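Local coordinates for uncharacterized protein (Danio rerio, PDB 5HBA) that probably serves in innate immunity as the globular recognition head of complement C1qA, the part expected to bind targets of the classical pathway, at residues E2-S14 against V22-F35. Residues are numbered along the deposited sequence; the frame is centred on the assembly and turned at random.
Sequences EKPAFSVLRNETS and VTFNDKLSDANDDF. With SO4 (sulfate ion), chain D.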
ATOM      1  N   GLU A   2      -1.325 -13.368  19.397  1.00 53.48           N
ATOM      2  CA  GLU A   2      -0.273 -12.411  19.061  1.00 49.75           C
ATOM      3  C   GLU A   2       0.729 -12.983  18.058  1.00 50.32           C
ATOM      4  O   GLU A   2       1.229 -14.096  18.232  1.00 53.84           O
ATOM      5  CB  GLU A   2       0.450 -11.937  20.327  1.00 52.84           C
ATOM      6  CG  GLU A   2       1.621 -10.980  20.089  1.00 49.62           C
ATOM      7  CD  GLU A   2       2.929 -11.699  19.788  1.00 50.82           C
ATOM      8  OE1 GLU A   2       3.238 -12.704  20.468  1.00 54.84           O
ATOM      9  OE2 GLU A   2       3.644 -11.265  18.856  1.00 50.89           O
ATOM     10  N   LYS A   3       1.021 -12.211  17.015  1.00 42.43           N
ATOM     11  CA  LYS A   3       2.053 -12.571  16.043  1.00 43.81           C
ATOM     12  C   LYS A   3       2.813 -11.309  15.606  1.00 36.97           C
ATOM     13  O   LYS A   3       2.431 -10.201  16.001  1.00 38.25           O
ATOM     14  CB  LYS A   3       1.443 -13.327  14.850  1.00 42.29           C
ATOM     15  CG  LYS A   3       0.307 -12.621  14.131  1.00 40.62           C
ATOM     16  CD  LYS A   3      -0.265 -13.540  13.053  1.00 40.80           C
ATOM     17  CE  LYS A   3      -1.554 -12.988  12.476  1.00 47.33           C
ATOM     18  NZ  LYS A   3      -2.097 -13.881  11.421  1.00 43.46           N
ATOM     19  N   PRO A   4       3.911 -11.467  14.839  1.00 33.06           N
ATOM     20  CA  PRO A   4       4.628 -10.271  14.376  1.00 31.88           C
ATOM     21  C   PRO A   4       3.746  -9.301  13.594  1.00 30.68           C
ATOM     22  O   PRO A   4       3.040  -9.710  12.660  1.00 30.52           O
ATOM     23  CB  PRO A   4       5.692 -10.847  13.444  1.00 28.78           C
ATOM     24  CG  PRO A   4       5.991 -12.207  14.033  1.00 33.05           C
ATOM     25  CD  PRO A   4       4.661 -12.708  14.534  1.00 35.12           C
ATOM     26  N   ALA A   5       3.810  -8.030  13.989  1.00 28.75           N
ATOM     27  CA  ALA A   5       3.081  -6.931  13.357  1.00 27.85           C
ATOM     28  C   ALA A   5       3.735  -5.650  13.838  1.00 31.46           C
ATOM     29  O   ALA A   5       3.823  -5.420  15.051  1.00 28.18           O
ATOM     30  CB  ALA A   5       1.611  -6.939  13.776  1.00 26.41           C
ATOM     31  N   PHE A   6       4.183  -4.813  12.904  1.00 26.83           N
ATOM     32  CA  PHE A   6       4.823  -3.559  13.284  1.00 24.16           C
ATOM     33  C   PHE A   6       4.419  -2.382  12.405  1.00 27.14           C
ATOM     34  O   PHE A   6       4.006  -2.546  11.246  1.00 25.44           O
ATOM     35  CB  PHE A   6       6.351  -3.697  13.271  1.00 25.51           C
ATOM     36  CG  PHE A   6       6.939  -3.742  11.889  1.00 23.96           C
ATOM     37  CD1 PHE A   6       7.267  -2.565  11.218  1.00 24.18           C
ATOM     38  CD2 PHE A   6       7.170  -4.956  11.263  1.00 27.12           C
ATOM     39  CE1 PHE A   6       7.794  -2.602   9.931  1.00 26.71           C
ATOM     40  CE2 PHE A   6       7.706  -5.007   9.974  1.00 26.41           C
ATOM     41  CZ  PHE A   6       8.016  -3.823   9.305  1.00 25.61           C
ATOM     42  N   SER A   7       4.575  -1.192  12.972  1.00 21.71           N
ATOM     43  CA  SER A   7       4.383   0.053  12.255  1.00 23.94           C
ATOM     44  C   SER A   7       5.351   1.062  12.853  1.00 25.88           C
ATOM     45  O   SER A   7       5.253   1.409  14.049  1.00 25.20           O
ATOM     46  CB  SER A   7       2.940   0.535  12.411  1.00 24.17           C
ATOM     47  OG  SER A   7       2.738   1.734  11.692  1.00 24.71           O
ATOM     48  N   VAL A   8       6.300   1.516  12.040  1.00 21.85           N
ATOM     49  CA  VAL A   8       7.325   2.456  12.509  1.00 24.05           C
ATOM     50  C   VAL A   8       7.332   3.730  11.673  1.00 24.63           C
ATOM     51  O   VAL A   8       7.094   3.692  10.462  1.00 20.62           O
ATOM     52  CB  VAL A   8       8.736   1.804  12.525  1.00 25.29           C
ATOM     53  CG1 VAL A   8       8.805   0.736  13.611  1.00 21.49           C
ATOM     54  CG2 VAL A   8       9.057   1.189  11.149  1.00 21.84           C
ATOM     55  N   LEU A   9       7.593   4.858  12.334  1.00 22.94           N
ATOM     56  CA  LEU A   9       7.508   6.171  11.699  1.00 23.08           C
ATOM     57  C   LEU A   9       8.834   6.925  11.747  1.00 23.58           C
ATOM     58  O   LEU A   9       9.540   6.916  12.761  1.00 21.22           O
ATOM     59  CB  LEU A   9       6.410   7.001  12.381  1.00 23.01           C
ATOM     60  CG  LEU A   9       6.317   8.515  12.154  1.00 22.96           C
ATOM     61  CD1 LEU A   9       5.916   8.874  10.728  1.00 27.49           C
ATOM     62  CD2 LEU A   9       5.347   9.136  13.151  1.00 23.88           C
ATOM     63  N   ARG A  10       9.174   7.574  10.642  1.00 20.56           N
ATOM     64  CA  ARG A  10      10.326   8.462  10.619  1.00 23.94           C
ATOM     65  C   ARG A  10       9.816   9.860  10.348  1.00 24.94           C
ATOM     66  O   ARG A  10       9.248  10.106   9.282  1.00 21.36           O
ATOM     67  CB  ARG A  10      11.318   8.077   9.515  1.00 23.36           C
ATOM     68  CG  ARG A  10      12.537   9.008   9.487  1.00 24.90           C
ATOM     69  CD  ARG A  10      13.440   8.780   8.278  1.00 22.17           C
ATOM     70  NE  ARG A  10      14.515   9.768   8.275  1.00 24.26           N
ATOM     71  CZ  ARG A  10      15.722   9.565   8.801  1.00 28.13           C
ATOM     72  NH1 ARG A  10      16.019   8.391   9.355  1.00 22.82           N
ATOM     73  NH2 ARG A  10      16.636  10.531   8.757  1.00 25.38           N
ATOM     74  N   ASN A  11       9.996  10.756  11.321  1.00 21.29           N
ATOM     75  CA  ASN A  11       9.627  12.162  11.179  1.00 28.20           C
ATOM     76  C   ASN A  11      10.629  13.013  11.947  1.00 25.33           C
ATOM     77  O   ASN A  11      10.469  13.239  13.143  1.00 26.33           O
ATOM     78  CB  ASN A  11       8.212  12.426  11.706  1.00 26.16           C
ATOM     79  CG  ASN A  11       7.712  13.836  11.372  1.00 30.58           C
ATOM     80  OD1 ASN A  11       8.139  14.445  10.395  1.00 34.23           O
ATOM     81  ND2 ASN A  11       6.798  14.348  12.185  1.00 38.73           N
ATOM     82  N   GLU A  12      11.672  13.462  11.253  1.00 29.40           N
ATOM     83  CA  GLU A  12      12.802  14.126  11.900  1.00 30.19           C
ATOM     84  C   GLU A  12      13.544  15.059  10.943  1.00 33.62           C
ATOM     85  O   GLU A  12      13.349  15.005   9.717  1.00 29.99           O
ATOM     86  CB  GLU A  12      13.766  13.083  12.491  1.00 31.20           C
ATOM     87  CG  GLU A  12      14.124  11.959  11.533  1.00 31.92           C
ATOM     88  CD  GLU A  12      14.994  10.879  12.166  1.00 35.64           C
ATOM     89  OE1 GLU A  12      16.195  11.133  12.384  1.00 41.41           O
ATOM     90  OE2 GLU A  12      14.488   9.764  12.427  1.00 38.95           O
ATOM     91  N   THR A  13      14.390  15.914  11.516  1.00 27.39           N
ATOM     92  CA  THR A  13      15.141  16.905  10.750  1.00 29.90           C
ATOM     93  C   THR A  13      16.347  16.256  10.066  1.00 24.53           C
ATOM     94  O   THR A  13      16.793  16.714   9.020  1.00 27.63           O
ATOM     95  CB  THR A  13      15.597  18.089  11.659  1.00 31.06           C
ATOM     96  OG1 THR A  13      14.453  18.663  12.307  1.00 38.38           O
ATOM     97  CG2 THR A  13      16.311  19.187  10.851  1.00 29.29           C
ATOM     98  N   SER A  14      16.862  15.176  10.645  1.00 26.75           N
ATOM     99  CA  SER A  14      18.061  14.531  10.099  1.00 27.19           C
ATOM    100  C   SER A  14      17.832  13.987   8.695  1.00 25.36           C
ATOM    101  O   SER A  14      16.769  13.433   8.395  1.00 23.64           O
ATOM    102  CB  SER A  14      18.515  13.385  10.996  1.00 26.82           C
ATOM    103  OG  SER A  14      18.836  13.851  12.295  1.00 37.00           O
ATOM    104  N   VAL A  22      16.872   2.984   6.188  1.00 21.16           N
ATOM    105  CA  VAL A  22      16.152   4.093   6.810  1.00 19.79           C
ATOM    106  C   VAL A  22      15.966   3.783   8.280  1.00 22.19           C
ATOM    107  O   VAL A  22      15.514   2.678   8.632  1.00 21.21           O
ATOM    108  CB  VAL A  22      14.759   4.291   6.187  1.00 21.83           C
ATOM    109  CG1 VAL A  22      14.013   5.443   6.900  1.00 21.84           C
ATOM    110  CG2 VAL A  22      14.872   4.564   4.693  1.00 18.35           C
ATOM    111  N   THR A  23      16.311   4.735   9.144  1.00 21.14           N
ATOM    112  CA  THR A  23      16.065   4.573  10.580  1.00 24.92           C
ATOM    113  C   THR A  23      14.830   5.391  10.989  1.00 24.11           C
ATOM    114  O   THR A  23      14.416   6.309  10.265  1.00 23.78           O
ATOM    115  CB  THR A  23      17.312   4.915  11.437  1.00 23.74           C
ATOM    116  OG1 THR A  23      17.666   6.288  11.245  1.00 22.04           O
ATOM    117  CG2 THR A  23      18.509   4.026  11.033  1.00 22.59           C
ATOM    118  N   PHE A  24      14.226   5.042  12.122  1.00 22.65           N
ATOM    119  CA  PHE A  24      12.928   5.609  12.502  1.00 22.25           C
ATOM    120  C   PHE A  24      12.980   6.153  13.933  1.00 26.55           C
ATOM    121  O   PHE A  24      13.736   5.645  14.749  1.00 26.04           O
ATOM    122  CB  PHE A  24      11.839   4.533  12.380  1.00 20.30           C
ATOM    123  CG  PHE A  24      11.731   3.919  10.990  1.00 24.94           C
ATOM    124  CD1 PHE A  24      12.538   2.857  10.616  1.00 21.81           C
ATOM    125  CD2 PHE A  24      10.809   4.410  10.067  1.00 23.01           C
ATOM    126  CE1 PHE A  24      12.444   2.292   9.344  1.00 22.70           C
ATOM    127  CE2 PHE A  24      10.710   3.861   8.787  1.00 22.84           C
ATOM    128  CZ  PHE A  24      11.527   2.801   8.420  1.00 20.92           C
ATOM    129  N   ASN A  25      12.192   7.181  14.241  1.00 25.75           N
ATOM    130  CA  ASN A  25      12.208   7.756  15.593  1.00 30.38           C
ATOM    131  C   ASN A  25      10.898   7.589  16.376  1.00 28.78           C
ATOM    132  O   ASN A  25      10.745   8.145  17.464  1.00 33.97           O
ATOM    133  CB  ASN A  25      12.644   9.232  15.582  1.00 25.03           C
ATOM    134  CG  ASN A  25      11.696  10.118  14.804  1.00 30.84           C
ATOM    135  OD1 ASN A  25      11.137   9.710  13.780  1.00 29.69           O
ATOM    136  ND2 ASN A  25      11.522  11.348  15.271  1.00 26.08           N
ATOM    137  N   ASP A  26       9.959   6.815  15.833  1.00 25.15           N
ATOM    138  CA  ASP A  26       8.707   6.543  16.537  1.00 30.41           C
ATOM    139  C   ASP A  26       8.192   5.148  16.211  1.00 30.31           C
ATOM    140  O   ASP A  26       8.026   4.796  15.041  1.00 29.03           O
ATOM    141  CB  ASP A  26       7.645   7.595  16.183  1.00 28.66           C
ATOM    142  CG  ASP A  26       6.480   7.601  17.157  1.00 35.17           C
ATOM    143  OD1 ASP A  26       6.318   6.616  17.916  1.00 34.63           O
ATOM    144  OD2 ASP A  26       5.725   8.597  17.166  1.00 41.13           O
ATOM    145  N   LYS A  27       7.953   4.348  17.244  1.00 27.70           N
ATOM    146  CA  LYS A  27       7.412   3.004  17.050  1.00 30.39           C
ATOM    147  C   LYS A  27       5.927   2.999  17.411  1.00 34.07           C
ATOM    148  O   LYS A  27       5.552   3.178  18.574  1.00 34.13           O
ATOM    149  CB  LYS A  27       8.203   1.979  17.883  1.00 34.27           C
ATOM    150  CG  LYS A  27       7.832   0.520  17.636  1.00 33.21           C
ATOM    151  CD  LYS A  27       8.573  -0.422  18.598  1.00 36.90           C
ATOM    152  CE  LYS A  27      10.027  -0.595  18.214  1.00 31.43           C
ATOM    153  NZ  LYS A  27      10.529  -1.979  18.518  1.00 35.06           N
ATOM    154  N   LEU A  28       5.080   2.828  16.403  1.00 29.31           N
ATOM    155  CA  LEU A  28       3.633   2.849  16.593  1.00 30.68           C
ATOM    156  C   LEU A  28       3.116   1.506  17.112  1.00 32.55           C
ATOM    157  O   LEU A  28       2.253   1.456  17.993  1.00 30.92           O
ATOM    158  CB  LEU A  28       2.934   3.210  15.278  1.00 31.37           C
ATOM    159  CG  LEU A  28       2.686   4.695  14.998  1.00 36.31           C
ATOM    160  CD1 LEU A  28       3.858   5.578  15.418  1.00 39.78           C
ATOM    161  CD2 LEU A  28       2.362   4.908  13.539  1.00 33.78           C
ATOM    162  N   SER A  29       3.648   0.448  16.554  1.00 30.68           N
ATOM    163  CA  SER A  29       3.322  -0.880  16.937  1.00 30.55           C
ATOM    164  C   SER A  29       4.501  -1.720  16.665  1.00 30.12           C
ATOM    165  O   SER A  29       5.258  -1.435  15.812  1.00 28.09           O
ATOM    166  CB  SER A  29       2.162  -1.396  16.136  1.00 27.99           C
ATOM    167  OG  SER A  29       1.043  -0.683  16.432  1.00 33.28           O
ATOM    168  N   ASP A  30       4.641  -2.751  17.457  1.00 30.04           N
ATOM    169  CA  ASP A  30       5.586  -3.822  17.213  1.00 32.31           C
ATOM    170  C   ASP A  30       5.280  -5.029  18.085  1.00 37.51           C
ATOM    171  O   ASP A  30       5.895  -5.251  19.095  1.00 30.60           O
ATOM    172  CB  ASP A  30       7.017  -3.346  17.373  1.00 34.33           C
ATOM    173  CG  ASP A  30       8.028  -4.400  17.035  1.00 32.55           C
ATOM    174  OD1 ASP A  30       7.673  -5.480  16.666  1.00 29.49           O
ATOM    175  OD2 ASP A  30       9.190  -4.135  17.143  1.00 36.20           O
ATOM    176  N   ALA A  31       4.346  -5.884  17.742  1.00 32.73           N
ATOM    177  CA  ALA A  31       3.870  -6.887  18.674  1.00 38.34           C
ATOM    178  C   ALA A  31       4.881  -7.880  19.254  1.00 43.46           C
ATOM    179  O   ALA A  31       4.852  -8.205  20.437  1.00 42.14           O
ATOM    180  CB  ALA A  31       2.703  -7.629  18.099  1.00 38.10           C
ATOM    181  N   ASN A  32       5.774  -8.356  18.414  1.00 38.89           N
ATOM    182  CA  ASN A  32       6.728  -9.381  18.784  1.00 39.14           C
ATOM    183  C   ASN A  32       8.110  -8.796  19.046  1.00 37.18           C
ATOM    184  O   ASN A  32       9.074  -9.541  19.191  1.00 41.69           O
ATOM    185  CB  ASN A  32       6.798 -10.436  17.681  1.00 38.13           C
ATOM    186  CG  ASN A  32       7.346 -11.751  18.169  1.00 41.60           C
ATOM    187  OD1 ASN A  32       6.967 -12.232  19.238  1.00 44.42           O
ATOM    188  ND2 ASN A  32       8.253 -12.342  17.393  1.00 39.18           N
ATOM    189  N   ASP A  33       8.195  -7.466  19.115  1.00 36.58           N
ATOM    190  CA  ASP A  33       9.476  -6.764  19.283  1.00 38.46           C
ATOM    191  C   ASP A  33      10.486  -7.218  18.224  1.00 39.35           C
ATOM    192  O   ASP A  33      11.614  -7.619  18.543  1.00 38.83           O
ATOM    193  CB  ASP A  33      10.030  -6.957  20.706  1.00 38.52           C
ATOM    194  CG  ASP A  33      11.194  -6.022  21.023  1.00 43.31           C
ATOM    195  OD1 ASP A  33      11.273  -4.921  20.437  1.00 40.02           O
ATOM    196  OD2 ASP A  33      12.035  -6.390  21.870  1.00 49.63           O
ATOM    197  N   ASP A  34      10.063  -7.154  16.962  1.00 35.54           N
ATOM    198  CA  ASP A  34      10.859  -7.641  15.848  1.00 33.43           C
ATOM    199  C   ASP A  34      11.615  -6.531  15.134  1.00 31.94           C
ATOM    200  O   ASP A  34      12.471  -6.805  14.286  1.00 31.64           O
ATOM    201  CB  ASP A  34       9.947  -8.313  14.823  1.00 38.58           C
ATOM    202  CG  ASP A  34       9.525  -9.705  15.232  1.00 39.41           C
ATOM    203  OD1 ASP A  34      10.329 -10.419  15.864  1.00 41.65           O
ATOM    204  OD2 ASP A  34       8.385 -10.091  14.908  1.00 45.07           O
ATOM    205  N   PHE A  35      11.274  -5.284  15.437  1.00 27.99           N
ATOM    206  CA  PHE A  35      11.866  -4.155  14.732  1.00 28.90           C
ATOM    207  C   PHE A  35      12.792  -3.307  15.607  1.00 30.93           C
ATOM    208  O   PHE A  35      12.423  -2.902  16.711  1.00 28.99           O
ATOM    209  CB  PHE A  35      10.778  -3.252  14.143  1.00 30.22           C
ATOM    210  CG  PHE A  35      11.231  -2.498  12.929  1.00 30.01           C
ATOM    211  CD1 PHE A  35      11.997  -1.345  13.059  1.00 28.51           C
ATOM    212  CD2 PHE A  35      10.916  -2.959  11.658  1.00 25.86           C
ATOM    213  CE1 PHE A  35      12.434  -0.661  11.940  1.00 27.91           C
ATOM    214  CE2 PHE A  35      11.349  -2.283  10.535  1.00 26.25           C
ATOM    215  CZ  PHE A  35      12.114  -1.135  10.673  1.00 25.88           C
TER
HETATM  216  S   SO4 D 201      15.771  15.690  14.897  1.00 31.77           S
HETATM  217  O1  SO4 D 201      15.750  14.777  16.035  1.00 34.22           O
HETATM  218  O2  SO4 D 201      16.610  15.128  13.841  1.00 34.44           O
HETATM  219  O3  SO4 D 201      14.414  15.865  14.367  1.00 31.59           O
HETATM  220  O4  SO4 D 201      16.299  17.000  15.282  1.00 34.66           O
HETATM  221  O   HOH W   1       6.429  -7.538  15.685  1.00 32.85           O
HETATM  222  O   HOH W   2      16.059   7.847  13.177  1.00 36.93           O
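Pro4 lays CB against Asp34 OD2 at 3.2 Å, while a water beside it links Ala5 N to Asp30 OD1 and Asn32 N of the type I turn Asp30-Asp33. Ala5 O takes the amide of Ala31. Phe6 presents one ring face to Phe35 CD2, the two planes oblique at 39°, and Phe126 meets Phe6 edge-to-face. Ser7 O is gripped twice, by Leu28 N at 2.8 Å and Ser29 N at 3.1 Å, in a classic bulge; Ser7 OG turns to Asn127, and Ser29 OG to Val95 O of the second subunit. Val8 packs into the corner between the rings of Phe24 and Phe35: chi1 of -69° places CG2 between the backbone N and the carbonyl carbon, 3.7 Å from the Phe24 centroid, and a second CH-pi contact sets it over a face of Phe35. Val22 CG1 covers the other face of Phe24. Leu9 N binds Asp26 O, and Asn25 and Asp26 form a second bulge opposite Leu9. Arg10 extends so that NH1 and NH2 reach Thr23 O at 2.8 Å and Ser14 O, both near the guanidinium plane, while the Glu12 carboxylate lies over one face as a long ion pair with no N-H aimed at it. A leucine in its place would probably leave both carbonyls without these donors and Glu12 without this nearby positive charge. Asn11 N and O pair with Asn25 OD1 and ND2; Thr13 N binds a sulfate, probably from the crystallisation liquor. Strand 5-10 lies between strands 26-30 and 120-133, antiparallel to both, in one sheet of the C1q/TNF jelly-roll beta sandwich.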